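PDB 3I3V: probable secreted solute-binding lipoprotein from Streptomyces coelicolor, which probably serves as the extracellular solute-binding component of a membrane transport system, capturing a substrate outside the cell for import. Local coordinates for residues Gly161-Thr166 with Val220-Ala225; Ala129-Leu134 with Asn238-Ala243; Asn170-Gln175 with Leu228-Met233. All coordinates share one frame; numbering follows the deposited sequence.

Interaction 1: Gly161-Thr166 with Val220-Ala225; sequences GIAPVT and VFADKA
The Phe221 ring meets Val165 obliquely, its CD1 lying 3.9 Å from Val165 CB, and Phe377 joins the same ring in a T-shaped (edge-to-face) pair. The other ring, that of Pro164, is set against the backbone of the loop: its CG comes within 3.0 Å of Val220 O. Val165 lies side by side with both Val220 and Phe221, all three side chains pointing the same way. With CG1 anti to the backbone N (chi1 -176°), Val165 turns that branch to the Phe221 ring and leaves CG2 to pack on Val220 CG1 at 3.6 Å.

These side chains flank a single beta bridge with the bonding pattern of a parallel pair. Val165 N donates to Val220 O (2.9 Å), while Val165 O accepts from Ala222 N, also at 2.9 Å. A loop without regular structure is thereby added to one edge of strand 163-166, whose other edge pairs with strand 242-246 in the mixed sheet of this solute-binding fold. Beyond the bridge, Ala222 begins a type II turn closed by Ala225, while its methyl lies 4.2 Å from Ala163 CB. Helix 147-159 covers Pro164 and Val220.

Interaction 2: Ala129-Leu134 with Asn238-Ala243; sequences AYNRAL and NTEEAA
Asn131 and Glu240 send their side chains across each other at about a right angle, yet the amide and carboxylate planes differ by only 18°. The setting is a strand-to-helix junction: Asn131 ends strand 122-131 and is the N-cap residue of helix 132-138. Glu240, the first residue beyond helix 230-238, has positive phi in a Schellman motif, and the chain goes on to strand 242-246. Two helix ends, one starting and one finishing, thus meet beside an antiparallel strand pair of the mixed sheet.

Asn131 holds its CG anti to the backbone N (chi1 180°), which carries the amide over to the Glu240 carboxylate. Glu240 reaches back with a chain extended beyond CG, which brings the carboxylate up against the neighbouring Asn131 amide and Leu134 CD2. The approach to Leu134 is oblique, with CD2 of the leucine 3.6 Å from Glu240 OE2. That same oxygen accepts a hydrogen bond from NE2 of His262, which the side chains of Asn131 and Ala133 also touch. With an alanine in place of Glu240, His262 NE2 would probably lose this acceptor and a gap would be likely to open beside Leu134 CD2.

Leu134 faces two ways, because its CB packs on the methyl of Ala243 at 3.7 Å while its branches lie over Glu240. The far side of the leucine is met by Ile162, in the loop before strand 163-166. Ala243 itself sits where the chain turns a corner. Its carbonyl oxygen lies 3.4 Å from Asn131 CB and takes a hydrogen bond from Asn131 N, 2.8 Å long with an angle of 170° at the hydrogen.

Interaction 3: Asn170-Gln175 with Leu228-Met233; sequences NDWTGQ and LTSDSM
The backbones of 170-175 and 228-233 enter their helices side by side, with the CA atoms of Asp171 and Thr229 5.8 Å apart and a hydrogen bond of 3.1 Å from Asn170 N to Leu228 O just before the two N-caps. Asp171 divides its carboxylate between the two helix starts. Its CG lies between the backbone N and the carbonyl carbon (chi1 74°), which folds OD1 back over its own helix for a capping bond from Thr173 N. The same oxygen accepts from Thr173 OG1 at 2.6 Å, nearly along its C-O axis, whereas Thr173 N comes from above the carboxylate plane. Thr173 OG1 is also in hydrogen-bonding contact with Gly168 O. OD2 crosses to the other helix and receives Ser230 N at 2.7 Å, on the syn side and 20° out of plane. Three contacts therefore hold the carboxylate and would limit its rotation, and the two helix N-termini are likely to favour its negative charge.

Thr229 and Ser232 form a capping box, Ser232 OG accepting from Thr229 N; a separate, weak bond runs from Asp231 N to Thr229 OG1. Beside these polar links the side chains pack. Thr173 meets Met233, modelled as selenomethionine, tip to tip, CG2 lying 3.7 Å from CE. That CG2 also sits over the centre of one face of the Trp172 ring, 3.7 Å above the plane. Ser230, the polar member of the group, brings OG obliquely to the indole, 3.4 Å from Trp172 CZ2.

Around this paired helix start, Met248 and Ala247, in the loop after strand 242-246, touch Trp172 and Met233 respectively. Helix 363-377 lies against 170-175, with Ser374 at Asn170 and Leu369, Ile370 and Thr373 at Gln175.

Interactions 1 and 2 are buried and share the mixed sheet, in which strands 163-166 and 242-246 are neighbours; backbone bonds of Ala163 to Glu241 and Ala243 join them directly. Interaction 3 is only partly buried, about 13 Å from interaction 1 between centres, and touches it where Thr166 OG1 approaches Met233 CA. The chemistry follows the place. Interaction 1 is a backbone bridge flanked by apolar side chains, and interaction 2 adds one carboxylate to a strand-helix corner, whereas interaction 3 relies on polar caps at two helix starts. Helix 230-238 connects the last two, beginning in interaction 3 and ending in interaction 2, although these do not touch.

Interaction 1: Gly161-Thr166 with Val220-Ala225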
# COMPACT_ATOMS: atom_id res chain seq x y z
N GLY C 161 -60.43 -26.23 -48.46
CA GLY C 161 -59.95 -27.57 -48.74
C GLY C 161 -58.58 -27.88 -48.16
O GLY C 161 -57.89 -28.78 -48.66
N ILE C 162 -58.20 -27.15 -47.12
CA ILE C 162 -56.91 -27.36 -46.48
C ILE C 162 -57.10 -28.00 -45.10
O ILE C 162 -57.88 -27.51 -44.27
CB ILE C 162 -56.15 -26.03 -46.30
CG1 ILE C 162 -56.06 -25.30 -47.65
CG2 ILE C 162 -54.78 -26.29 -45.72
CD1 ILE C 162 -55.47 -23.90 -47.58
N ALA C 163 -56.41 -29.11 -44.85
CA ALA C 163 -56.53 -29.79 -43.58
C ALA C 163 -55.97 -28.88 -42.48
O ALA C 163 -55.01 -28.15 -42.71
CB ALA C 163 -55.76 -31.11 -43.61
N PRO C 164 -56.60 -28.89 -41.30
CA PRO C 164 -56.18 -28.06 -40.16
C PRO C 164 -54.97 -28.64 -39.42
O PRO C 164 -53.83 -28.41 -39.83
CB PRO C 164 -57.44 -27.98 -39.31
CG PRO C 164 -58.09 -29.29 -39.56
CD PRO C 164 -57.94 -29.46 -41.05
N VAL C 165 -55.20 -29.36 -38.32
CA VAL C 165 -54.08 -29.95 -37.57
C VAL C 165 -53.83 -31.39 -38.01
O VAL C 165 -54.73 -32.22 -38.00
CB VAL C 165 -54.32 -29.96 -36.02
CG1 VAL C 165 -53.08 -30.48 -35.32
CG2 VAL C 165 -54.62 -28.56 -35.51
N THR C 166 -52.60 -31.68 -38.42
CA THR C 166 -52.28 -33.03 -38.83
C THR C 166 -51.49 -33.70 -37.69
O THR C 166 -50.64 -33.08 -37.06
CB THR C 166 -51.44 -33.04 -40.12
OG1 THR C 166 -51.16 -34.39 -40.50
CG2 THR C 166 -50.13 -32.28 -39.92
N VAL C 220 -61.01 -30.23 -35.79
CA VAL C 220 -59.73 -29.55 -35.69
C VAL C 220 -58.60 -30.41 -36.25
O VAL C 220 -57.56 -29.89 -36.67
CB VAL C 220 -59.41 -29.17 -34.22
CG1 VAL C 220 -57.95 -28.75 -34.08
CG2 VAL C 220 -60.31 -28.02 -33.79
N PHE C 221 -58.79 -31.72 -36.27
CA PHE C 221 -57.77 -32.63 -36.80
C PHE C 221 -58.12 -33.05 -38.20
O PHE C 221 -59.29 -33.00 -38.59
CB PHE C 221 -57.63 -33.85 -35.89
CG PHE C 221 -57.28 -33.50 -34.48
CD1 PHE C 221 -56.06 -32.91 -34.19
CD2 PHE C 221 -58.20 -33.66 -33.46
CE1 PHE C 221 -55.76 -32.48 -32.92
CE2 PHE C 221 -57.91 -33.24 -32.18
CZ PHE C 221 -56.69 -32.64 -31.90
N ALA C 222 -57.12 -33.47 -38.97
CA ALA C 222 -57.32 -33.92 -40.34
C ALA C 222 -58.30 -35.08 -40.36
O ALA C 222 -58.40 -35.84 -39.38
CB ALA C 222 -55.99 -34.37 -40.94
N ASP C 223 -59.03 -35.23 -41.46
CA ASP C 223 -59.98 -36.33 -41.56
C ASP C 223 -59.21 -37.63 -41.39
O ASP C 223 -58.09 -37.76 -41.88
CB ASP C 223 -60.69 -36.33 -42.93
CG ASP C 223 -61.64 -35.14 -43.11
OD1 ASP C 223 -62.37 -34.79 -42.16
OD2 ASP C 223 -61.69 -34.58 -44.23
N LYS C 224 -59.79 -38.58 -40.67
CA LYS C 224 -59.16 -39.88 -40.47
C LYS C 224 -57.87 -39.88 -39.63
O LYS C 224 -57.10 -40.83 -39.67
CB LYS C 224 -58.90 -40.52 -41.84
CG LYS C 224 -60.14 -40.55 -42.73
CD LYS C 224 -59.98 -41.41 -43.99
CE LYS C 224 -58.87 -40.92 -44.91
NZ LYS C 224 -57.51 -41.37 -44.47
N ALA C 225 -57.64 -38.82 -38.86
CA ALA C 225 -56.44 -38.70 -38.03
C ALA C 225 -56.14 -39.95 -37.20
O ALA C 225 -54.99 -40.22 -36.89
CB ALA C 225 -56.58 -37.48 -37.10

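Interaction 2: Ala129-Leu134 with Asn238-Ala243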
# COMPACT_ATOMS: atom_id res chain seq x y z
N ALA C 129 -46.33 -25.72 -34.74
CA ALA C 129 -45.96 -24.94 -35.92
C ALA C 129 -47.21 -24.59 -36.73
O ALA C 129 -48.06 -25.45 -36.98
CB ALA C 129 -44.98 -25.74 -36.78
N TYR C 130 -47.31 -23.32 -37.13
CA TYR C 130 -48.44 -22.81 -37.91
C TYR C 130 -47.97 -22.26 -39.26
O TYR C 130 -47.15 -21.34 -39.32
CB TYR C 130 -49.14 -21.68 -37.14
CG TYR C 130 -49.70 -22.08 -35.79
CD1 TYR C 130 -51.03 -22.46 -35.64
CD2 TYR C 130 -48.89 -22.08 -34.65
CE1 TYR C 130 -51.54 -22.83 -34.40
CE2 TYR C 130 -49.39 -22.45 -33.41
CZ TYR C 130 -50.72 -22.82 -33.29
OH TYR C 130 -51.24 -23.18 -32.07
N ASN C 131 -48.49 -22.83 -40.34
CA ASN C 131 -48.13 -22.39 -41.68
C ASN C 131 -48.93 -21.12 -42.02
O ASN C 131 -50.14 -21.17 -42.22
CB ASN C 131 -48.42 -23.53 -42.68
CG ASN C 131 -48.08 -23.16 -44.11
OD1 ASN C 131 -47.83 -24.04 -44.95
ND2 ASN C 131 -48.08 -21.87 -44.42
N ARG C 132 -48.25 -19.98 -42.07
CA ARG C 132 -48.89 -18.69 -42.35
C ARG C 132 -49.46 -18.57 -43.76
O ARG C 132 -50.57 -18.08 -43.95
CB ARG C 132 -47.90 -17.55 -42.12
CG ARG C 132 -47.93 -17.00 -40.72
CD ARG C 132 -49.20 -16.22 -40.48
NE ARG C 132 -49.19 -15.57 -39.18
CZ ARG C 132 -50.17 -14.80 -38.73
NH1 ARG C 132 -51.24 -14.60 -39.49
NH2 ARG C 132 -50.09 -14.24 -37.53
N ALA C 133 -48.69 -19.01 -44.75
CA ALA C 133 -49.15 -18.95 -46.12
C ALA C 133 -50.53 -19.59 -46.23
O ALA C 133 -51.41 -19.06 -46.90
CB ALA C 133 -48.17 -19.67 -47.03
N LEU C 134 -50.72 -20.72 -45.55
CA LEU C 134 -52.00 -21.41 -45.60
C LEU C 134 -53.07 -20.74 -44.73
O LEU C 134 -54.25 -20.77 -45.08
CB LEU C 134 -51.82 -22.88 -45.21
CG LEU C 134 -51.18 -23.78 -46.29
CD1 LEU C 134 -52.16 -24.03 -47.42
CD2 LEU C 134 -49.92 -23.13 -46.83
N ASN C 238 -45.41 -30.94 -44.87
CA ASN C 238 -44.33 -30.58 -45.80
C ASN C 238 -44.79 -30.25 -47.21
O ASN C 238 -44.18 -29.41 -47.87
CB ASN C 238 -43.28 -31.68 -45.84
CG ASN C 238 -42.45 -31.71 -44.58
OD1 ASN C 238 -42.67 -30.90 -43.67
ND2 ASN C 238 -41.49 -32.63 -44.51
N THR C 239 -45.84 -30.90 -47.67
CA THR C 239 -46.38 -30.64 -49.00
C THR C 239 -47.47 -29.57 -48.85
O THR C 239 -48.14 -29.20 -49.82
CB THR C 239 -47.01 -31.90 -49.63
OG1 THR C 239 -48.06 -32.39 -48.79
CG2 THR C 239 -45.95 -32.98 -49.81
N GLU C 240 -47.64 -29.09 -47.63
CA GLU C 240 -48.61 -28.05 -47.33
C GLU C 240 -50.05 -28.45 -47.61
O GLU C 240 -50.80 -27.69 -48.23
CB GLU C 240 -48.26 -26.77 -48.09
CG GLU C 240 -46.93 -26.15 -47.68
CD GLU C 240 -46.63 -24.87 -48.42
OE1 GLU C 240 -46.57 -24.90 -49.66
OE2 GLU C 240 -46.46 -23.82 -47.76
N GLU C 241 -50.43 -29.64 -47.17
CA GLU C 241 -51.81 -30.10 -47.33
C GLU C 241 -52.54 -29.82 -46.01
O GLU C 241 -53.77 -29.78 -45.96
CB GLU C 241 -51.85 -31.60 -47.67
CG GLU C 241 -51.24 -31.93 -49.02
CD GLU C 241 -51.90 -31.18 -50.18
OE1 GLU C 241 -53.14 -31.23 -50.30
OE2 GLU C 241 -51.17 -30.54 -50.98
N ALA C 242 -51.77 -29.64 -44.94
CA ALA C 242 -52.32 -29.32 -43.62
C ALA C 242 -51.51 -28.12 -43.14
O ALA C 242 -50.32 -28.04 -43.42
CB ALA C 242 -52.17 -30.49 -42.67
N ALA C 243 -52.14 -27.22 -42.41
CA ALA C 243 -51.49 -26.00 -41.95
C ALA C 243 -50.93 -25.99 -40.53
O ALA C 243 -50.13 -25.11 -40.19
CB ALA C 243 -52.44 -24.83 -42.12

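Interaction 3: Asn170-Gln175 with Leu228-Met233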
# COMPACT_ATOMS: atom_id res chain seq x y z
N ASN C 170 -52.50 -42.80 -34.70
CA ASN C 170 -52.25 -44.21 -34.43
C ASN C 170 -50.81 -44.51 -34.02
O ASN C 170 -50.35 -45.64 -34.18
CB ASN C 170 -52.62 -45.09 -35.63
CG ASN C 170 -52.89 -46.54 -35.23
OD1 ASN C 170 -52.78 -47.46 -36.05
ND2 ASN C 170 -53.26 -46.74 -33.96
N ASP C 171 -50.10 -43.49 -33.54
CA ASP C 171 -48.74 -43.71 -33.05
C ASP C 171 -48.32 -42.68 -32.00
O ASP C 171 -49.16 -41.91 -31.51
CB ASP C 171 -47.73 -43.84 -34.20
CG ASP C 171 -47.39 -42.52 -34.89
OD1 ASP C 171 -47.78 -41.43 -34.40
OD2 ASP C 171 -46.71 -42.59 -35.95
N TRP C 172 -47.04 -42.66 -31.65
CA TRP C 172 -46.53 -41.75 -30.62
C TRP C 172 -46.87 -40.27 -30.75
O TRP C 172 -46.99 -39.57 -29.74
CB TRP C 172 -45.01 -41.92 -30.48
CG TRP C 172 -44.24 -41.64 -31.74
CD1 TRP C 172 -44.06 -42.47 -32.81
CD2 TRP C 172 -43.52 -40.44 -32.05
NE1 TRP C 172 -43.27 -41.87 -33.76
CE2 TRP C 172 -42.93 -40.62 -33.32
CE3 TRP C 172 -43.32 -39.23 -31.38
CZ2 TRP C 172 -42.15 -39.63 -33.93
CZ3 TRP C 172 -42.54 -38.25 -31.98
CH2 TRP C 172 -41.96 -38.46 -33.24
N THR C 173 -47.03 -39.77 -31.98
CA THR C 173 -47.34 -38.36 -32.18
C THR C 173 -48.73 -38.08 -31.63
O THR C 173 -48.91 -37.16 -30.83
CB THR C 173 -47.25 -37.95 -33.68
OG1 THR C 173 -48.08 -38.82 -34.47
CG2 THR C 173 -45.82 -38.07 -34.17
N GLY C 174 -49.69 -38.89 -32.04
CA GLY C 174 -51.05 -38.73 -31.55
C GLY C 174 -51.14 -38.92 -30.04
O GLY C 174 -51.83 -38.14 -29.36
N GLN C 175 -50.43 -39.91 -29.51
CA GLN C 175 -50.46 -40.18 -28.07
C GLN C 175 -49.87 -39.02 -27.25
O GLN C 175 -50.36 -38.74 -26.16
CB GLN C 175 -49.77 -41.52 -27.75
CG GLN C 175 -48.37 -41.45 -27.13
CD GLN C 175 -48.38 -41.42 -25.61
OE1 GLN C 175 -47.32 -41.37 -24.98
NE2 GLN C 175 -49.56 -41.46 -25.02
N LEU C 228 -53.67 -42.11 -38.99
CA LEU C 228 -52.44 -41.49 -39.50
C LEU C 228 -51.21 -41.82 -38.64
O LEU C 228 -51.34 -42.29 -37.51
CB LEU C 228 -52.61 -39.96 -39.58
CG LEU C 228 -53.80 -39.47 -40.42
CD1 LEU C 228 -53.84 -37.95 -40.42
CD2 LEU C 228 -53.67 -40.01 -41.84
N THR C 229 -50.03 -41.56 -39.19
CA THR C 229 -48.77 -41.82 -38.51
C THR C 229 -47.86 -40.61 -38.61
O THR C 229 -48.16 -39.64 -39.31
CB THR C 229 -48.02 -43.00 -39.13
OG1 THR C 229 -47.69 -42.69 -40.49
CG2 THR C 229 -48.87 -44.26 -39.09
N SER C 230 -46.73 -40.67 -37.91
CA SER C 230 -45.76 -39.60 -37.94
C SER C 230 -45.37 -39.29 -39.40
O SER C 230 -45.08 -38.15 -39.75
CB SER C 230 -44.52 -40.00 -37.13
OG SER C 230 -43.73 -38.86 -36.83
N ASP C 231 -45.37 -40.31 -40.25
CA ASP C 231 -45.02 -40.11 -41.65
C ASP C 231 -46.12 -39.36 -42.38
O ASP C 231 -45.84 -38.48 -43.18
CB ASP C 231 -44.78 -41.45 -42.35
CG ASP C 231 -43.56 -42.16 -41.82
OD1 ASP C 231 -42.52 -41.50 -41.62
OD2 ASP C 231 -43.64 -43.39 -41.62
N SER C 232 -47.37 -39.74 -42.10
CA SER C 232 -48.52 -39.10 -42.72
C SER C 232 -48.50 -37.63 -42.33
O SER C 232 -48.68 -36.74 -43.15
CB SER C 232 -49.82 -39.73 -42.21
OG SER C 232 -49.74 -41.14 -42.21
N MSE C 233 -48.29 -37.40 -41.04
CA MSE C 233 -48.22 -36.06 -40.46
C MSE C 233 -47.13 -35.23 -41.12
O MSE C 233 -47.38 -34.14 -41.64
CB MSE C 233 -47.95 -36.18 -38.97
CG MSE C 233 -47.84 -34.88 -38.22
SE MSE C 233 -47.46 -35.22 -36.35
CE MSE C 233 -45.50 -35.19 -36.44